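Local coordinates for protein TRAP-type transporter, periplasmic component (Cupriavidus necator, PDB 4P8B) that binds (S)-2-acetolactate as a periplasmic solute-binding protein, probably delivering it to a TRAP-type membrane transporter, at residues P114-D119 with K318-W323; T235-V240 with D310-A315. All coordinates share one frame; numbering follows the deposited sequence. Where two conformers were deposited one is given.

Contact 1: P114-D119 with K318-W323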
ATOM      1  N   PRO A 114      11.883  -6.286  -2.706  1.00  8.70           N
ATOM      2  CA  PRO A 114      11.744  -6.236  -4.171  1.00  9.93           C
ATOM      3  C   PRO A 114      11.680  -7.634  -4.786  1.00  8.08           C
ATOM      4  O   PRO A 114      12.526  -8.476  -4.528  1.00  9.78           O
ATOM      5  CB  PRO A 114      12.994  -5.455  -4.618  1.00 10.33           C
ATOM      6  CG  PRO A 114      13.971  -5.579  -3.463  1.00 17.95           C
ATOM      7  CD  PRO A 114      13.109  -5.645  -2.225  1.00  9.91           C
ATOM      8  N   PHE A 115      10.619  -7.876  -5.552  1.00  8.77           N
ATOM      9  CA  PHE A 115      10.395  -9.098  -6.317  1.00 10.25           C
ATOM     10  C   PHE A 115      10.148 -10.327  -5.464  1.00 13.39           C
ATOM     11  O   PHE A 115      10.439 -11.449  -5.855  1.00 14.62           O
ATOM     12  CB  PHE A 115      11.490  -9.272  -7.389  1.00 11.24           C
ATOM     13  CG  PHE A 115      11.563  -8.088  -8.312  1.00  8.63           C
ATOM     14  CD1 PHE A 115      10.601  -7.923  -9.308  1.00 11.50           C
ATOM     15  CD2 PHE A 115      12.488  -7.093  -8.123  1.00 11.51           C
ATOM     16  CE1 PHE A 115      10.608  -6.824 -10.112  1.00 11.10           C
ATOM     17  CE2 PHE A 115      12.493  -5.990  -8.937  1.00 12.22           C
ATOM     18  CZ  PHE A 115      11.543  -5.852  -9.908  1.00 10.07           C
ATOM     19  N   LEU A 116       9.549 -10.112  -4.296  1.00  9.50           N
ATOM     20  CA  LEU A 116       9.056 -11.213  -3.465  1.00 10.49           C
ATOM     21  C   LEU A 116       7.837 -11.922  -4.056  1.00  9.31           C
ATOM     22  O   LEU A 116       7.752 -13.132  -4.012  1.00 10.63           O
ATOM     23  CB  LEU A 116       8.681 -10.702  -2.074  1.00  8.76           C
ATOM     24  CG  LEU A 116       8.083 -11.730  -1.112  1.00 10.85           C
ATOM     25  CD1 LEU A 116       9.084 -12.781  -0.686  1.00 12.34           C
ATOM     26  CD2 LEU A 116       7.523 -11.026   0.119  1.00 10.63           C
HETATM   27  N   MSE A 117       6.882 -11.161  -4.583  1.00  9.01           N
HETATM   28  CA  MSE A 117       5.567 -11.694  -4.931  1.00  8.84           C
HETATM   29  C   MSE A 117       5.302 -11.639  -6.435  1.00  9.95           C
HETATM   30  O   MSE A 117       5.153 -10.555  -6.996  1.00 10.82           O
HETATM   31  CB  MSE A 117       4.488 -10.873  -4.231  1.00 10.24           C
HETATM   32  CG  MSE A 117       4.561 -10.923  -2.720  1.00 10.59           C
HETATM   33 SE   MSE A 117       3.261  -9.827  -1.827  0.85 10.20          SE
HETATM   34  CE  MSE A 117       3.978  -8.079  -2.272  1.00 10.85           C
ATOM     35  N   PRO A 118       5.193 -12.794  -7.092  1.00  9.38           N
ATOM     36  CA  PRO A 118       5.008 -12.759  -8.556  1.00 13.15           C
ATOM     37  C   PRO A 118       3.623 -12.334  -9.034  1.00 15.55           C
ATOM     38  O   PRO A 118       3.489 -11.886 -10.174  1.00 17.90           O
ATOM     39  CB  PRO A 118       5.245 -14.208  -8.988  1.00 13.46           C
ATOM     40  CG  PRO A 118       6.066 -14.805  -7.921  1.00 17.98           C
ATOM     41  CD  PRO A 118       5.655 -14.113  -6.629  1.00 11.48           C
ATOM     42  N   ASP A 119       2.603 -12.473  -8.202  1.00 12.34           N
ATOM     43  CA  ASP A 119       1.237 -12.292  -8.669  1.00 13.41           C
ATOM     44  C   ASP A 119       0.278 -12.133  -7.477  1.00 12.89           C
ATOM     45  O   ASP A 119       0.699 -12.136  -6.314  1.00 11.06           O
ATOM     46  CB  ASP A 119       0.826 -13.466  -9.580  1.00 13.58           C
ATOM     47  CG  ASP A 119       1.059 -14.828  -8.943  1.00 13.87           C
ATOM     48  OD1 ASP A 119       0.929 -14.972  -7.708  1.00 13.99           O
ATOM     49  OD2 ASP A 119       1.324 -15.795  -9.685  1.00 17.50           O
ATOM     50  N   LYS A 318      20.599  -7.948  -3.388  1.00 16.32           N
ATOM     51  CA  LYS A 318      21.399  -7.636  -2.209  1.00 18.45           C
ATOM     52  C   LYS A 318      20.562  -6.815  -1.226  1.00 15.33           C
ATOM     53  O   LYS A 318      20.638  -6.997  -0.013  1.00 15.92           O
ATOM     54  CB  LYS A 318      22.687  -6.896  -2.595  1.00 23.28           C
ATOM     55  N   VAL A 319      19.726  -5.923  -1.746  1.00 14.37           N
ATOM     56  CA  VAL A 319      18.799  -5.175  -0.899  1.00 13.77           C
ATOM     57  C   VAL A 319      17.816  -6.148  -0.248  1.00 13.13           C
ATOM     58  O   VAL A 319      17.538  -6.080   0.952  1.00 13.29           O
ATOM     59  CB  VAL A 319      18.026  -4.104  -1.716  1.00 12.99           C
ATOM     60  CG1 VAL A 319      16.899  -3.509  -0.925  1.00 12.79           C
ATOM     61  CG2 VAL A 319      18.975  -2.995  -2.181  1.00 15.46           C
ATOM     62  N   TYR A 320      17.259  -7.050  -1.051  1.00 12.52           N
ATOM     63  CA  TYR A 320      16.368  -8.079  -0.534  1.00 13.04           C
ATOM     64  C   TYR A 320      17.010  -8.846   0.630  1.00 12.90           C
ATOM     65  O   TYR A 320      16.407  -8.991   1.686  1.00 12.77           O
ATOM     66  CB  TYR A 320      16.009  -9.042  -1.654  1.00 13.02           C
ATOM     67  CG  TYR A 320      15.050 -10.156  -1.298  1.00 12.95           C
ATOM     68  CD1 TYR A 320      15.470 -11.259  -0.568  1.00 12.21           C
ATOM     69  CD2 TYR A 320      13.739 -10.128  -1.749  1.00 11.43           C
ATOM     70  CE1 TYR A 320      14.601 -12.281  -0.279  1.00 14.38           C
ATOM     71  CE2 TYR A 320      12.874 -11.164  -1.478  1.00 12.32           C
ATOM     72  CZ  TYR A 320      13.300 -12.225  -0.738  1.00 12.92           C
ATOM     73  OH  TYR A 320      12.393 -13.229  -0.487  1.00 14.83           O
ATOM     74  N   ASP A 321      18.241  -9.309   0.438  1.00 13.92           N
ATOM     75  CA  ASP A 321      18.898 -10.130   1.443  1.00 15.99           C
ATOM     76  C   ASP A 321      19.150  -9.330   2.721  1.00 15.82           C
ATOM     77  O   ASP A 321      18.979  -9.840   3.841  1.00 16.04           O
ATOM     78  CB  ASP A 321      20.224 -10.669   0.894  1.00 19.27           C
ATOM     79  CG  ASP A 321      20.039 -11.673  -0.231  1.00 26.23           C
ATOM     80  OD1 ASP A 321      18.932 -12.239  -0.376  1.00 26.30           O
ATOM     81  OD2 ASP A 321      21.021 -11.900  -0.973  1.00 32.42           O
ATOM     82  N   LYS A 322      19.560  -8.073   2.555  1.00 16.11           N
ATOM     83  CA  LYS A 322      19.807  -7.197   3.690  1.00 17.25           C
ATOM     84  C   LYS A 322      18.535  -7.013   4.518  1.00 16.30           C
ATOM     85  O   LYS A 322      18.544  -7.174   5.747  1.00 16.99           O
ATOM     86  CB  LYS A 322      20.333  -5.841   3.204  1.00 19.68           C
ATOM     87  CG  LYS A 322      20.405  -4.783   4.299  1.00 19.97           C
ATOM     88  CD  LYS A 322      20.995  -3.477   3.769  1.00 22.26           C
ATOM     89  CE  LYS A 322      21.070  -2.439   4.884  1.00 26.31           C
ATOM     90  NZ  LYS A 322      21.556  -1.114   4.427  1.00 33.35           N
ATOM     91  N   TRP A 323      17.432  -6.678   3.851  1.00 14.46           N
ATOM     92  CA  TRP A 323      16.199  -6.396   4.567  1.00 14.16           C
ATOM     93  C   TRP A 323      15.501  -7.656   5.090  1.00 15.40           C
ATOM     94  O   TRP A 323      14.782  -7.610   6.089  1.00 14.63           O
ATOM     95  CB  TRP A 323      15.275  -5.495   3.714  1.00 13.65           C
ATOM     96  CG  TRP A 323      15.803  -4.111   3.729  1.00 13.61           C
ATOM     97  CD1 TRP A 323      16.822  -3.609   2.963  1.00 13.95           C
ATOM     98  CD2 TRP A 323      15.381  -3.054   4.577  1.00 13.96           C
ATOM     99  NE1 TRP A 323      17.058  -2.302   3.293  1.00 14.64           N
ATOM    100  CE2 TRP A 323      16.190  -1.935   4.287  1.00 14.71           C
ATOM    101  CE3 TRP A 323      14.409  -2.942   5.575  1.00 13.99           C
ATOM    102  CZ2 TRP A 323      16.030  -0.719   4.932  1.00 16.33           C
ATOM    103  CZ3 TRP A 323      14.257  -1.742   6.214  1.00 15.75           C
ATOM    104  CH2 TRP A 323      15.074  -0.653   5.911  1.00 16.21           C
TER

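Contact 2: T235-V240 with D310-A315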
ATOM      1  N   THR A 235       5.957   1.080 -16.540  1.00  7.59           N
ATOM      2  CA  THR A 235       6.369  -0.322 -16.674  1.00  8.13           C
ATOM      3  C   THR A 235       5.724  -1.135 -15.584  1.00  7.58           C
ATOM      4  O   THR A 235       5.843  -0.816 -14.410  1.00  8.41           O
ATOM      5  CB  THR A 235       7.877  -0.454 -16.614  1.00  7.66           C
ATOM      6  OG1 THR A 235       8.411   0.222 -17.740  1.00  9.54           O
ATOM      7  CG2 THR A 235       8.326  -1.933 -16.675  1.00  8.96           C
ATOM      8  N   THR A 236       5.014  -2.183 -15.999  1.00  8.04           N
ATOM      9  CA  THR A 236       4.250  -2.972 -15.053  1.00  8.58           C
ATOM     10  C   THR A 236       5.113  -4.064 -14.414  1.00  9.60           C
ATOM     11  O   THR A 236       4.771  -5.257 -14.460  1.00 12.37           O
ATOM     12  CB  THR A 236       3.046  -3.598 -15.736  1.00 10.50           C
ATOM     13  OG1 THR A 236       3.498  -4.378 -16.849  1.00 12.34           O
ATOM     14  CG2 THR A 236       2.055  -2.512 -16.202  1.00 11.90           C
ATOM     15  N   TRP A 237       6.227  -3.664 -13.829  1.00  7.57           N
ATOM     16  CA  TRP A 237       7.195  -4.603 -13.254  1.00  7.51           C
ATOM     17  C   TRP A 237       6.739  -5.324 -11.993  1.00  7.64           C
ATOM     18  O   TRP A 237       7.352  -6.319 -11.623  1.00  8.19           O
ATOM     19  CB  TRP A 237       8.492  -3.881 -12.989  1.00  7.63           C
ATOM     20  CG  TRP A 237       8.473  -2.772 -11.956  1.00  6.13           C
ATOM     21  CD1 TRP A 237       7.385  -2.189 -11.349  1.00  7.42           C
ATOM     22  CD2 TRP A 237       9.620  -2.118 -11.422  1.00  5.80           C
ATOM     23  NE1 TRP A 237       7.807  -1.206 -10.494  1.00  7.27           N
ATOM     24  CE2 TRP A 237       9.171  -1.147 -10.505  1.00  7.11           C
ATOM     25  CE3 TRP A 237      10.999  -2.249 -11.652  1.00  9.28           C
ATOM     26  CZ2 TRP A 237      10.051  -0.350  -9.794  1.00  7.75           C
ATOM     27  CZ3 TRP A 237      11.862  -1.457 -10.950  1.00  9.77           C
ATOM     28  CH2 TRP A 237      11.386  -0.506 -10.033  1.00 10.32           C
ATOM     29  N   GLY A 238       5.677  -4.874 -11.344  1.00  7.73           N
ATOM     30  CA  GLY A 238       5.154  -5.560 -10.175  1.00  9.08           C
ATOM     31  C   GLY A 238       6.167  -5.728  -9.063  1.00  8.23           C
ATOM     32  O   GLY A 238       6.115  -6.755  -8.355  1.00  8.56           O
ATOM     33  N   TYR A 239       7.073  -4.783  -8.840  1.00  7.20           N
ATOM     34  CA  TYR A 239       8.215  -5.042  -7.965  1.00  7.47           C
ATOM     35  C   TYR A 239       7.796  -5.294  -6.516  1.00  6.39           C
ATOM     36  O   TYR A 239       8.407  -6.132  -5.833  1.00  8.48           O
ATOM     37  CB  TYR A 239       9.317  -3.981  -8.055  1.00  7.34           C
ATOM     38  CG  TYR A 239       9.110  -2.669  -7.301  1.00  6.99           C
ATOM     39  CD1 TYR A 239       7.938  -1.898  -7.424  1.00  7.15           C
ATOM     40  CD2 TYR A 239      10.127  -2.167  -6.528  1.00  8.38           C
ATOM     41  CE1 TYR A 239       7.808  -0.689  -6.750  1.00  7.13           C
ATOM     42  CE2 TYR A 239      10.022  -0.958  -5.881  1.00  9.09           C
ATOM     43  CZ  TYR A 239       8.852  -0.220  -5.992  1.00  7.53           C
ATOM     44  OH  TYR A 239       8.783   0.974  -5.319  1.00  8.84           O
ATOM     45  N   VAL A 240       6.762  -4.592  -6.041  1.00  6.10           N
ATOM     46  CA  VAL A 240       6.194  -4.828  -4.720  1.00  5.93           C
ATOM     47  C   VAL A 240       4.696  -4.588  -4.819  1.00  7.02           C
ATOM     48  O   VAL A 240       4.209  -4.037  -5.805  1.00  6.88           O
ATOM     49  CB  VAL A 240       6.747  -3.838  -3.664  1.00  8.44           C
ATOM     50  CG1 VAL A 240       8.252  -3.917  -3.559  1.00  9.24           C
ATOM     51  CG2 VAL A 240       6.295  -2.414  -3.954  1.00  7.68           C
ATOM     52  N   ASP A 310      13.764 -10.896 -14.585  0.51 19.12           N
ATOM     53  CA  ASP A 310      14.791 -11.529 -13.773  0.51 18.98           C
ATOM     54  C   ASP A 310      16.009 -10.627 -13.572  0.51 19.34           C
ATOM     55  O   ASP A 310      16.674 -10.704 -12.539  0.51 20.35           O
ATOM     56  CB  ASP A 310      15.215 -12.868 -14.363  0.51 21.43           C
ATOM     57  CG  ASP A 310      15.978 -13.706 -13.372  0.51 27.15           C
ATOM     58  OD1 ASP A 310      15.344 -14.207 -12.421  0.51 35.51           O
ATOM     59  OD2 ASP A 310      17.207 -13.842 -13.532  0.51 28.81           O
ATOM     60  N   ALA A 311      16.312  -9.775 -14.548  1.00 18.18           N
ATOM     61  CA  ALA A 311      17.411  -8.837 -14.382  1.00 16.25           C
ATOM     62  C   ALA A 311      17.106  -7.818 -13.260  1.00 15.67           C
ATOM     63  O   ALA A 311      17.996  -7.434 -12.495  1.00 17.24           O
ATOM     64  CB  ALA A 311      17.695  -8.131 -15.682  1.00 19.81           C
ATOM     65  N   PHE A 312      15.860  -7.350 -13.157  1.00 14.06           N
ATOM     66  CA  PHE A 312      15.501  -6.457 -12.056  1.00 13.01           C
ATOM     67  C   PHE A 312      15.592  -7.153 -10.708  1.00 14.88           C
ATOM     68  O   PHE A 312      16.048  -6.556  -9.735  1.00 14.50           O
ATOM     69  CB  PHE A 312      14.097  -5.872 -12.250  1.00 13.11           C
ATOM     70  CG  PHE A 312      14.053  -4.682 -13.166  1.00 12.62           C
ATOM     71  CD1 PHE A 312      14.486  -3.448 -12.737  1.00 13.70           C
ATOM     72  CD2 PHE A 312      13.539  -4.799 -14.435  1.00 13.25           C
ATOM     73  CE1 PHE A 312      14.432  -2.347 -13.566  1.00 13.41           C
ATOM     74  CE2 PHE A 312      13.478  -3.709 -15.278  1.00 13.58           C
ATOM     75  CZ  PHE A 312      13.923  -2.470 -14.851  1.00 13.86           C
ATOM     76  N   ARG A 313      15.169  -8.412 -10.648  1.00 14.37           N
ATOM     77  CA  ARG A 313      15.247  -9.175  -9.406  1.00 13.06           C
ATOM     78  C   ARG A 313      16.697  -9.347  -8.994  1.00 14.85           C
ATOM     79  O   ARG A 313      17.050  -9.155  -7.831  1.00 16.05           O
ATOM     80  CB  ARG A 313      14.559 -10.524  -9.568  1.00 16.07           C
ATOM     81  CG  ARG A 313      14.633 -11.404  -8.311  1.00 17.89           C
ATOM     82  CD  ARG A 313      14.222 -12.814  -8.601  1.00 32.87           C
ATOM     83  NE  ARG A 313      12.811 -12.916  -8.959  1.00 34.21           N
ATOM     84  CZ  ARG A 313      12.332 -13.659  -9.955  1.00 35.23           C
ATOM     85  NH1 ARG A 313      13.144 -14.372 -10.735  1.00 45.17           N
ATOM     86  NH2 ARG A 313      11.024 -13.686 -10.178  1.00 37.27           N
ATOM     87  N   LYS A 314      17.553  -9.697  -9.945  1.00 16.40           N
ATOM     88  CA  LYS A 314      18.951  -9.897  -9.616  1.00 18.80           C
ATOM     89  C   LYS A 314      19.610  -8.587  -9.182  1.00 16.95           C
ATOM     90  O   LYS A 314      20.395  -8.573  -8.232  1.00 19.54           O
ATOM     91  CB  LYS A 314      19.668 -10.595 -10.778  1.00 23.50           C
ATOM     92  CG  LYS A 314      19.249 -12.081 -10.858  1.00 30.68           C
ATOM     93  CD  LYS A 314      19.973 -12.917 -11.912  1.00 38.80           C
ATOM     94  CE  LYS A 314      20.241 -14.331 -11.379  1.00 43.98           C
ATOM     95  NZ  LYS A 314      19.844 -15.432 -12.313  1.00 46.40           N
ATOM     96  N   ALA A 315      19.228  -7.474  -9.799  1.00 15.90           N
ATOM     97  CA  ALA A 315      19.832  -6.191  -9.464  1.00 15.15           C
ATOM     98  C   ALA A 315      19.442  -5.739  -8.059  1.00 17.20           C
ATOM     99  O   ALA A 315      20.161  -4.970  -7.430  1.00 17.37           O
ATOM    100  CB  ALA A 315      19.441  -5.132 -10.479  1.00 16.97           C
TER

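Contact 1: P114-D119 with K318-W323
Pro-114 meets Val-319 and Tyr-320 where the loop that follows helix 98-101 passes close to helix 317-327, one of the C-terminal helices of this family 7 (DctP-type) TRAP solute-binding protein. The proline ring lies against the helix flank, its CG 4.4 Å from Val-319 CG1 and also 4.4 Å from Tyr-320 CB. Its carbonyl oxygen comes to the edge of the tyrosine ring, near the ring plane, with Pro-114 O 3.5 Å from Tyr-320 CD2; no hydrogen bond joins the two segments. Helix 181-189 adds to this apolar patch through Thr-186, which touches both Pro-114 and Val-319. The ring of Phe-115 leads away from helix 317-327 and meets His-309 edge-to-face, and Leu-116 makes the second touch. Its side chain crosses that of Tyr-320 at roughly a right angle, along the CD2-CE2 side, where Pro-114 O also lies. With CG anti to the backbone N (chi1 -178°), Tyr-320 reaches across the loop to Leu-116. Glu-336 OE2 of helix 329-340 hydrogen-bonds with the hydroxyl, while the CD2-CE2 edge faces the loop. At the hydroxyl end the methyl Leu-116 CD1 lies 3.3 Å from Tyr-320 OH and 4.2 Å from Tyr-320 CE2.

Contact 2: T235-V240 with D310-A315
A T-shaped aromatic pair joins the loop between strands 233-235 and 241-249 to helix 306-315, near the acetolactate site. Trp-237 supplies the edge and Phe-312 the face. The centroids of the tryptophan six-membered ring and the phenylalanine ring are 5.3 Å apart, and the planes stand at 86°. The benzo edge of the indole does the touching: Trp-237 CZ3 is 3.7 Å from Phe-312 CD1, and Trp-237 CE3 lies 3.8 Å from the same atom. CE3 sits above the phenylalanine plane but displaced toward the rim, so the indole edge bears on the CD1-CE1 side of the ring and not on its middle.

The indole has further partners within its own loop and beyond. Its CG stands between the backbone N and the carbonyl carbon (chi1 64°), which places the indole beside Tyr-239, whose CB packs 3.7 Å above the centre of the Trp-237 ring plane. In turn, Trp-237 CZ2 is 3.4 Å above the centre of the Tyr-239 ring, whose opposite face takes Val-240 CG2. The buried NE1 of Trp-237 is satisfied by a hydrogen bond to the carbonyl oxygen of Arg-155, a residue that binds acetolactate. The Trp-237 side chain is about 6 Å from that of Arg-155 and about 12 Å from the ligand, and therefore belongs to the surroundings of the pocket.

Phe-312 has its CG anti to the carbonyl carbon (chi1 -82°), while Asp-310 joins Arg-313 and Lys-314 in a salt-bridge network that does not extend to the loop. The edge-to-face pair ties helix 306-315 to the loop linking two mixed sheets, one holding strand 233-235 and the other strand 241-249, in this family 7 member of the periplasmic-binding-protein class.

Both contacts are buried, and they join two successive helices, 306-315 and 317-327, to different loops of the chain. Contact 2 is nested within the loop closed by contact 1, and their centres lie about 9 Å apart. Phe-115 bridges them: its ring packs on Phe-312, Arg-313 and the carbonyl oxygen of Trp-237, with Phe-115 CZ 3.5 Å from Phe-312 CB, and its backbone N probably hydrogen-bonds to Tyr-239 O at 2.8 Å. Neither contact has a hydrogen bond across its segments. Contact 1 covers more surface, with aliphatic groups and a backbone carbonyl along the edge of a partly exposed tyrosine, whereas contact 2 relies on one aromatic pair and lies nearer to Arg-155.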